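PDB 3P91: proliferating cell nuclear antigen from Entamoeba histolytica, which probably encircles DNA as a trimeric ring and raises the processivity of DNA polymerase delta during chromosome replication. Local coordinates for residues S51-L56 and L249-A254; I140-S145 and A225-L230; S216-S221 and L238-K243. All blocks are in the same frame, centred on the assembly; numbering follows the deposited sequence.

Contact 1 (S51-L56 and L249-A254); sequences SLVSLL and LKFYLA
Ser51 packs its CB 3.2 Å from Tyr252 O, beside the first antiparallel bridge, Leu52 with Tyr252. Its OG bonds to Gln214 of helix 212-218, a position that suits a short hydroxyl side chain. In the hydrogen-bonded pair that follows, Tyr252 N donates to Leu52 O at 2.9 Å, while Leu52 N uses a lone pair of Tyr252 O. Val53, on the other face, lies side by side with Phe251 and puts CG1 4.1 Å from Phe251 CE1; its compact branches also fit beside Leu24 of helix 14-25. Ser54 returns to the tyrosine face. Its CB meets the Tyr252 ring edge in plane, 4.0 Å from CE2, and its OG, anti to the backbone N (chi1 171°), reaches a water 2.9 Å away that also bonds Tyr252 OH. Ser54 exchanges two backbone bonds with Lys250. Leu55 closes the row, with CB 4.1 Å from Leu249 CD1. The chemistry thus splits the sheet: Val53, Leu55, Leu249 and Phe251 make an oily face; the other is mixed, with Leu52 and the Tyr252 ring buried beside Ser54, Lys250 and a bridging water. The backbone bonds join strands from the N-terminal and C-terminal halves of the chain in one sheet.

Contact 2 (I140-S145 and A225-L230); sequences IITLSS and ADNVKL
Ile141 and Leu230, like Leu143 and Val228, are hydrogen-bonded pairs joining 140-145 and 225-230 as antiparallel strands; the N-to-C directions of the two short strand segments differ by 159°. Ile141 N gives an almost straight bond to Leu230 O, 2.8 Å with 174° at the hydrogen. Val228 N approaches Leu143 O nearly along the C=O axis at 2.7 Å, whereas the return bond from Leu143 N to Val228 O is longer, 3.2 Å. Past Ser144 the pairing ends and a helix begins, yet Ser145 keeps hold of the other chain: its N donates to Asp226 O, and its OG donates to Ala225 O at 2.6 Å in the carbonyl plane. OG reaches that carbonyl because it sits between the backbone N and carbonyl carbon (chi1 58°); a serine is short enough to serve a turn this close. Ser144 is the N-cap, its OG bonded to Glu147 N. Among the side chains, Lys229 runs its aliphatic part across Ile140, with CD 3.5 Å from Ile140 CG2, and its CG passes 3.6 Å from Thr142 OG1. Lysine suits this partly exposed face, since its methylenes cover the isoleucine while its amine continues to a long, weak ion pair with Glu241. On the other face Ile141, Leu143, Val228 and Leu230 are apolar and buried; Val228 CB lies 4.0 Å from Ser145 CB. Phe148 of helix 145-158 covers Leu143, Val228 and Leu230, strand 238-244 flanks segment 225-230, and strand 199-202 flanks 140-145.

Contact 3 (S216-S221 and L238-K243); sequences SEFAKS and LIMEFK
Ser221 and Phe242 form the tight end of a helix-on-sheet contact, the layering of the PCNA fold, in which the C-terminal part of helix 212-218 and the residues that follow, to Ser221, rest on strand 238-244. The serine CB sits over one face of the phenylalanine ring, a CH-pi contact 3.7 Å from the ring centroid and 17° off its normal. A side chain no larger than serine lets the turn come this close, and a flat ring gives it a broad surface to rest on. Next to it, Met240 reaches toward the helix with CG anti to the backbone N (chi1 -167°) and an extended second torsion, which carries SD to 3.6 Å from Phe218 CB. The chain then bends, so that the methyl CE comes to the edge of the Phe218 ring near its plane. Flexible and unbranched, methionine can lay its sulfur on Phe218 CB and its methyl at the ring's edge, and Phe148 of helix 145-158 packs on it as well. Phe218 also stacks on Phe251 of the adjoining strand. Both outer sides are looser: Lys220 is exposed on the helical segment, its CB directed away from the strand; on the sheet face turned from the helix Lys243 is exposed and Glu241 partly so, as suits charged groups. Within the turn, Phe218 O accepts Ser221 N at 3.0 Å; the same oxygen lies 3.6 Å from Phe242 CE2.

All three contacts reach one antiparallel sheet, in which strands 52-57, 247-253, 238-244, 227-232 and 139-144 are consecutive neighbours; contact 3 does so through 238-243, with 216-221 packed on its face. Contact 3 occupies the middle: its centre is about 8 Å from that of contact 1 and about 9 Å from that of contact 2, whereas contacts 1 and 2, with centres about 15 Å and nearest atoms about 6 Å apart, do not touch. Probable hydrogen bonds flank strand 238-244: Leu253 O to Leu238 N at 2.7 Å, and Lys229 O to Glu241 N at 2.8 Å. Val228 packs on Met240 and Phe242, on the sheet face covered by helices 145-158 and 212-218.

Contact 1 (S51-L56 and L249-A254)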
loop_
_atom_site.group_PDB
_atom_site.type_symbol
_atom_site.label_atom_id
_atom_site.label_comp_id
_atom_site.label_asym_id
_atom_site.label_seq_id
_atom_site.Cartn_x
_atom_site.Cartn_y
_atom_site.Cartn_z
ATOM N N SER A 51 17.962 -14.219 22.649
ATOM C CA SER A 51 18.209 -12.908 23.208
ATOM C C SER A 51 17.257 -12.627 24.351
ATOM O O SER A 51 16.421 -13.454 24.713
ATOM C CB SER A 51 18.036 -11.840 22.133
ATOM O OG SER A 51 16.692 -11.806 21.676
ATOM N N LEU A 52 17.381 -11.431 24.905
ATOM C CA LEU A 52 16.644 -11.058 26.091
ATOM C C LEU A 52 15.927 -9.761 25.802
ATOM O O LEU A 52 16.495 -8.859 25.186
ATOM C CB LEU A 52 17.624 -10.855 27.247
ATOM C CG LEU A 52 17.330 -11.353 28.660
ATOM C CD1 LEU A 52 16.514 -10.345 29.471
ATOM C CD2 LEU A 52 16.654 -12.714 28.614
ATOM N N VAL A 53 14.673 -9.680 26.234
ATOM C CA VAL A 53 13.914 -8.443 26.179
ATOM C C VAL A 53 13.685 -7.943 27.596
ATOM O O VAL A 53 13.400 -8.729 28.493
ATOM C CB VAL A 53 12.538 -8.645 25.509
ATOM C CG1 VAL A 53 11.884 -7.307 25.252
ATOM C CG2 VAL A 53 12.677 -9.440 24.218
ATOM N N SER A 54 13.808 -6.633 27.788
ATOM C CA SER A 54 13.610 -6.014 29.091
ATOM C C SER A 54 12.803 -4.727 28.985
ATOM O O SER A 54 13.320 -3.711 28.537
ATOM C CB SER A 54 14.957 -5.690 29.722
ATOM O OG SER A 54 14.792 -4.912 30.891
ATOM N N LEU A 55 11.544 -4.765 29.409
ATOM C CA LEU A 55 10.705 -3.573 29.385
ATOM C C LEU A 55 10.361 -3.076 30.773
ATOM O O LEU A 55 10.062 -3.853 31.678
ATOM C CB LEU A 55 9.403 -3.821 28.622
ATOM C CG LEU A 55 8.278 -2.790 28.822
ATOM C CD1 LEU A 55 8.523 -1.506 28.029
ATOM C CD2 LEU A 55 6.926 -3.388 28.461
ATOM N N LEU A 56 10.386 -1.762 30.925
ATOM C CA LEU A 56 9.885 -1.145 32.129
ATOM C C LEU A 56 9.062 0.084 31.792
ATOM O O LEU A 56 9.597 1.086 31.334
ATOM C CB LEU A 56 11.033 -0.741 33.033
ATOM C CG LEU A 56 10.544 0.016 34.256
ATOM C CD1 LEU A 56 9.591 -0.865 35.054
ATOM C CD2 LEU A 56 11.720 0.472 35.104
ATOM N N LEU A 249 12.961 0.445 26.864
ATOM C CA LEU A 249 12.927 -0.887 26.298
ATOM C C LEU A 249 14.352 -1.274 25.969
ATOM O O LEU A 249 15.096 -0.476 25.413
ATOM C CB LEU A 249 12.074 -0.891 25.036
ATOM C CG LEU A 249 12.038 -2.210 24.268
ATOM C CD1 LEU A 249 11.425 -3.307 25.127
ATOM C CD2 LEU A 249 11.277 -2.061 22.955
ATOM N N LYS A 250 14.750 -2.486 26.327
ATOM C CA LYS A 250 16.113 -2.916 26.055
ATOM C C LYS A 250 16.176 -4.336 25.544
ATOM O O LYS A 250 15.392 -5.190 25.959
ATOM C CB LYS A 250 16.985 -2.806 27.298
ATOM C CG LYS A 250 17.249 -1.405 27.748
ATOM C CD LYS A 250 17.903 -1.460 29.091
ATOM C CE LYS A 250 18.214 -0.092 29.633
ATOM N NZ LYS A 250 18.792 -0.250 30.994
ATOM N N PHE A 251 17.121 -4.573 24.640
ATOM C CA PHE A 251 17.388 -5.905 24.135
ATOM C C PHE A 251 18.829 -6.259 24.413
ATOM O O PHE A 251 19.700 -5.393 24.360
ATOM C CB PHE A 251 17.158 -5.954 22.640
ATOM C CG PHE A 251 15.789 -5.565 22.236
ATOM C CD1 PHE A 251 14.804 -6.517 22.104
ATOM C CD2 PHE A 251 15.486 -4.249 21.977
ATOM C CE1 PHE A 251 13.532 -6.165 21.720
ATOM C CE2 PHE A 251 14.221 -3.890 21.592
ATOM C CZ PHE A 251 13.239 -4.850 21.466
ATOM N N TYR A 252 19.072 -7.535 24.698
ATOM C CA TYR A 252 20.413 -8.030 24.970
ATOM C C TYR A 252 20.745 -9.140 24.007
ATOM O O TYR A 252 20.047 -10.154 23.961
ATOM C CB TYR A 252 20.509 -8.562 26.394
ATOM C CG TYR A 252 20.288 -7.515 27.453
ATOM C CD1 TYR A 252 21.360 -6.961 28.128
ATOM C CD2 TYR A 252 19.005 -7.075 27.775
ATOM C CE1 TYR A 252 21.173 -6.008 29.099
ATOM C CE2 TYR A 252 18.805 -6.111 28.748
ATOM C CZ TYR A 252 19.900 -5.585 29.409
ATOM O OH TYR A 252 19.740 -4.628 30.385
ATOM N N LEU A 253 21.814 -8.947 23.241
ATOM C CA LEU A 253 22.207 -9.918 22.234
ATOM C C LEU A 253 23.706 -10.207 22.256
ATOM O O LEU A 253 24.537 -9.304 22.142
ATOM C CB LEU A 253 21.771 -9.453 20.845
ATOM C CG LEU A 253 22.058 -10.450 19.724
ATOM C CD1 LEU A 253 21.239 -11.724 19.895
ATOM C CD2 LEU A 253 21.801 -9.818 18.364
ATOM N N ALA A 254 24.042 -11.482 22.397
ATOM C CA ALA A 254 25.432 -11.898 22.441
ATOM C C ALA A 254 26.064 -11.915 21.046
ATOM O O ALA A 254 25.431 -12.313 20.069
ATOM C CB ALA A 254 25.537 -13.265 23.093
HETATM O O HOH W 1 17.175 -3.630 32.012
#

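Contact 2 (I140-S145 and A225-L230)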
loop_
_atom_site.group_PDB
_atom_site.type_symbol
_atom_site.label_atom_id
_atom_site.label_comp_id
_atom_site.label_asym_id
_atom_site.label_seq_id
_atom_site.Cartn_x
_atom_site.Cartn_y
_atom_site.Cartn_z
ATOM N N ILE A 140 29.560 3.284 23.592
ATOM C CA ILE A 140 28.119 3.481 23.633
ATOM C C ILE A 140 27.702 4.435 22.528
ATOM O O ILE A 140 28.065 5.606 22.531
ATOM C CB ILE A 140 27.655 4.040 24.988
ATOM C CG1 ILE A 140 27.959 3.042 26.102
ATOM C CG2 ILE A 140 26.181 4.335 24.952
ATOM C CD1 ILE A 140 27.765 3.609 27.473
ATOM N N ILE A 141 26.927 3.921 21.585
ATOM C CA ILE A 141 26.562 4.689 20.414
ATOM C C ILE A 141 25.127 5.161 20.462
ATOM O O ILE A 141 24.223 4.398 20.772
ATOM C CB ILE A 141 26.742 3.854 19.163
ATOM C CG1 ILE A 141 28.198 3.405 19.055
ATOM C CG2 ILE A 141 26.326 4.647 17.955
ATOM C CD1 ILE A 141 28.411 2.292 18.089
ATOM N N THR A 142 24.930 6.432 20.149
ATOM C CA THR A 142 23.599 7.010 20.093
ATOM C C THR A 142 23.384 7.593 18.709
ATOM O O THR A 142 24.257 8.260 18.164
ATOM C CB THR A 142 23.412 8.104 21.143
ATOM O OG1 THR A 142 23.531 7.535 22.455
ATOM C CG2 THR A 142 22.052 8.755 20.985
ATOM N N LEU A 143 22.208 7.339 18.151
ATOM C CA LEU A 143 21.966 7.597 16.757
ATOM C C LEU A 143 20.470 7.627 16.544
ATOM O O LEU A 143 19.739 6.969 17.270
ATOM C CB LEU A 143 22.586 6.464 15.954
ATOM C CG LEU A 143 21.885 6.101 14.653
ATOM C CD1 LEU A 143 22.009 7.221 13.614
ATOM C CD2 LEU A 143 22.460 4.812 14.121
ATOM N N SER A 144 20.014 8.405 15.569
ATOM C CA SER A 144 18.608 8.395 15.183
ATOM C C SER A 144 18.131 6.955 15.044
ATOM O O SER A 144 18.737 6.162 14.329
ATOM C CB SER A 144 18.412 9.152 13.867
ATOM O OG SER A 144 17.185 8.814 13.237
ATOM N N SER A 145 17.054 6.613 15.739
ATOM C CA SER A 145 16.532 5.256 15.698
ATOM C C SER A 145 15.935 4.944 14.333
ATOM O O SER A 145 15.944 3.795 13.890
ATOM C CB SER A 145 15.460 5.079 16.766
ATOM O OG SER A 145 14.421 6.023 16.581
ATOM N N ALA A 225 11.253 5.896 20.589
ATOM C CA ALA A 225 12.259 6.873 20.966
ATOM C C ALA A 225 12.928 7.446 19.745
ATOM O O ALA A 225 13.183 6.724 18.790
ATOM C CB ALA A 225 13.287 6.219 21.852
ATOM N N ASP A 226 13.225 8.739 19.782
ATOM C CA ASP A 226 13.853 9.414 18.643
ATOM C C ASP A 226 15.197 8.799 18.266
ATOM O O ASP A 226 15.507 8.627 17.081
ATOM C CB ASP A 226 14.026 10.907 18.927
ATOM C CG ASP A 226 12.767 11.705 18.642
ATOM O OD1 ASP A 226 12.176 11.515 17.556
ATOM O OD2 ASP A 226 12.368 12.516 19.507
ATOM N N ASN A 227 15.981 8.470 19.285
ATOM C CA ASN A 227 17.285 7.853 19.105
ATOM C C ASN A 227 17.342 6.424 19.651
ATOM O O ASN A 227 16.549 6.044 20.509
ATOM C CB ASN A 227 18.361 8.709 19.774
ATOM C CG ASN A 227 18.585 10.032 19.059
ATOM O OD1 ASN A 227 18.664 10.082 17.835
ATOM N ND2 ASN A 227 18.694 11.108 19.822
ATOM N N VAL A 228 18.280 5.633 19.141
ATOM C CA VAL A 228 18.547 4.309 19.694
ATOM C C VAL A 228 19.933 4.299 20.319
ATOM O O VAL A 228 20.858 4.902 19.779
ATOM C CB VAL A 228 18.466 3.205 18.622
ATOM C CG1 VAL A 228 19.443 3.475 17.501
ATOM C CG2 VAL A 228 18.720 1.837 19.249
ATOM N N LYS A 229 20.078 3.631 21.458
ATOM C CA LYS A 229 21.384 3.518 22.086
ATOM C C LYS A 229 21.919 2.092 22.072
ATOM O O LYS A 229 21.325 1.183 22.648
ATOM C CB LYS A 229 21.369 4.064 23.510
ATOM C CG LYS A 229 22.758 4.402 24.018
ATOM C CD LYS A 229 22.732 4.878 25.443
ATOM C CE LYS A 229 22.496 3.725 26.385
ATOM N NZ LYS A 229 22.741 4.125 27.796
ATOM N N LEU A 230 23.057 1.913 21.409
ATOM C CA LEU A 230 23.708 0.624 21.336
ATOM C C LEU A 230 24.941 0.634 22.222
ATOM O O LEU A 230 25.879 1.398 21.992
ATOM C CB LEU A 230 24.134 0.328 19.906
ATOM C CG LEU A 230 23.128 0.395 18.757
ATOM C CD1 LEU A 230 22.522 1.780 18.618
ATOM C CD2 LEU A 230 23.827 0.005 17.464
#

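Contact 3 (S216-S221 and L238-K243)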
loop_
_atom_site.group_PDB
_atom_site.type_symbol
_atom_site.label_atom_id
_atom_site.label_comp_id
_atom_site.label_asym_id
_atom_site.label_seq_id
_atom_site.Cartn_x
_atom_site.Cartn_y
_atom_site.Cartn_z
ATOM N N SER A 216 17.698 -6.495 13.201
ATOM C CA SER A 216 16.704 -5.896 12.326
ATOM C C SER A 216 15.283 -5.951 12.905
ATOM O O SER A 216 14.480 -5.053 12.650
ATOM C CB SER A 216 16.756 -6.539 10.938
ATOM O OG SER A 216 16.136 -7.810 10.947
ATOM N N GLU A 217 14.974 -6.994 13.676
ATOM C CA GLU A 217 13.682 -7.076 14.363
ATOM C C GLU A 217 13.669 -6.129 15.558
ATOM O O GLU A 217 12.665 -5.491 15.847
ATOM C CB GLU A 217 13.380 -8.512 14.807
ATOM N N PHE A 218 14.800 -6.037 16.249
ATOM C CA PHE A 218 14.929 -5.149 17.392
ATOM C C PHE A 218 14.765 -3.713 16.948
ATOM O O PHE A 218 14.129 -2.912 17.626
ATOM C CB PHE A 218 16.314 -5.290 18.030
ATOM C CG PHE A 218 16.550 -6.607 18.704
ATOM C CD1 PHE A 218 15.504 -7.482 18.944
ATOM C CD2 PHE A 218 17.828 -6.966 19.112
ATOM C CE1 PHE A 218 15.727 -8.697 19.568
ATOM C CE2 PHE A 218 18.057 -8.179 19.734
ATOM C CZ PHE A 218 17.004 -9.046 19.961
ATOM N N ALA A 219 15.370 -3.395 15.811
ATOM C CA ALA A 219 15.435 -2.031 15.307
ATOM C C ALA A 219 14.058 -1.444 15.069
ATOM O O ALA A 219 13.886 -0.226 15.062
ATOM C CB ALA A 219 16.249 -1.983 14.030
ATOM N N LYS A 220 13.076 -2.316 14.874
ATOM C CA LYS A 220 11.712 -1.886 14.595
ATOM C C LYS A 220 11.043 -1.248 15.802
ATOM O O LYS A 220 9.883 -0.859 15.729
ATOM C CB LYS A 220 10.867 -3.060 14.116
ATOM C CG LYS A 220 11.358 -3.697 12.846
ATOM C CD LYS A 220 10.541 -4.937 12.532
ATOM C CE LYS A 220 11.117 -5.694 11.349
ATOM N NZ LYS A 220 10.376 -6.961 11.109
ATOM N N SER A 221 11.772 -1.146 16.908
ATOM C CA SER A 221 11.255 -0.510 18.116
ATOM C C SER A 221 11.443 1.004 18.068
ATOM O O SER A 221 11.130 1.711 19.025
ATOM C CB SER A 221 11.938 -1.086 19.355
ATOM O OG SER A 221 11.660 -2.467 19.482
ATOM N N LEU A 238 25.590 -7.158 23.345
ATOM C CA LEU A 238 25.240 -5.792 23.019
ATOM C C LEU A 238 23.927 -5.414 23.695
ATOM O O LEU A 238 23.095 -6.272 23.972
ATOM C CB LEU A 238 25.089 -5.666 21.502
ATOM C CG LEU A 238 24.374 -4.445 20.928
ATOM C CD1 LEU A 238 25.304 -3.264 20.778
ATOM C CD2 LEU A 238 23.744 -4.814 19.616
ATOM N N ILE A 239 23.750 -4.124 23.959
ATOM C CA ILE A 239 22.466 -3.603 24.401
ATOM C C ILE A 239 21.926 -2.638 23.361
ATOM O O ILE A 239 22.633 -1.745 22.894
ATOM C CB ILE A 239 22.577 -2.824 25.718
ATOM C CG1 ILE A 239 23.512 -3.527 26.685
ATOM C CG2 ILE A 239 21.208 -2.642 26.358
ATOM C CD1 ILE A 239 23.769 -2.717 27.906
ATOM N N MET A 240 20.666 -2.820 22.995
ATOM C CA MET A 240 19.985 -1.848 22.160
ATOM C C MET A 240 18.840 -1.286 22.984
ATOM O O MET A 240 17.887 -1.990 23.280
ATOM C CB MET A 240 19.470 -2.502 20.877
ATOM C CG MET A 240 19.026 -1.525 19.804
ATOM S SD MET A 240 18.382 -2.370 18.341
ATOM C CE MET A 240 19.846 -3.220 17.778
ATOM N N GLU A 241 18.955 -0.020 23.370
ATOM C CA GLU A 241 17.989 0.599 24.266
ATOM C C GLU A 241 17.121 1.665 23.606
ATOM O O GLU A 241 17.618 2.572 22.947
ATOM C CB GLU A 241 18.708 1.227 25.452
ATOM C CG GLU A 241 17.828 2.180 26.236
ATOM C CD GLU A 241 18.606 2.990 27.248
ATOM O OE1 GLU A 241 18.339 4.202 27.372
ATOM O OE2 GLU A 241 19.484 2.414 27.922
ATOM N N PHE A 242 15.815 1.553 23.805
ATOM C CA PHE A 242 14.881 2.582 23.386
ATOM C C PHE A 242 14.221 3.212 24.611
ATOM O O PHE A 242 13.244 2.687 25.144
ATOM C CB PHE A 242 13.825 1.993 22.455
ATOM C CG PHE A 242 14.390 1.425 21.196
ATOM C CD1 PHE A 242 14.515 2.210 20.062
ATOM C CD2 PHE A 242 14.818 0.111 21.146
ATOM C CE1 PHE A 242 15.053 1.692 18.901
ATOM C CE2 PHE A 242 15.350 -0.412 19.984
ATOM C CZ PHE A 242 15.469 0.379 18.864
ATOM N N LYS A 243 14.765 4.340 25.055
ATOM C CA LYS A 243 14.233 5.040 26.216
ATOM C C LYS A 243 13.223 6.123 25.841
ATOM O O LYS A 243 13.576 7.128 25.227
ATOM C CB LYS A 243 15.367 5.640 27.045
ATOM C CG LYS A 243 14.889 6.585 28.131
ATOM C CD LYS A 243 16.001 6.875 29.120
ATOM C CE LYS A 243 17.187 7.533 28.448
ATOM N NZ LYS A 243 16.842 8.894 27.950
#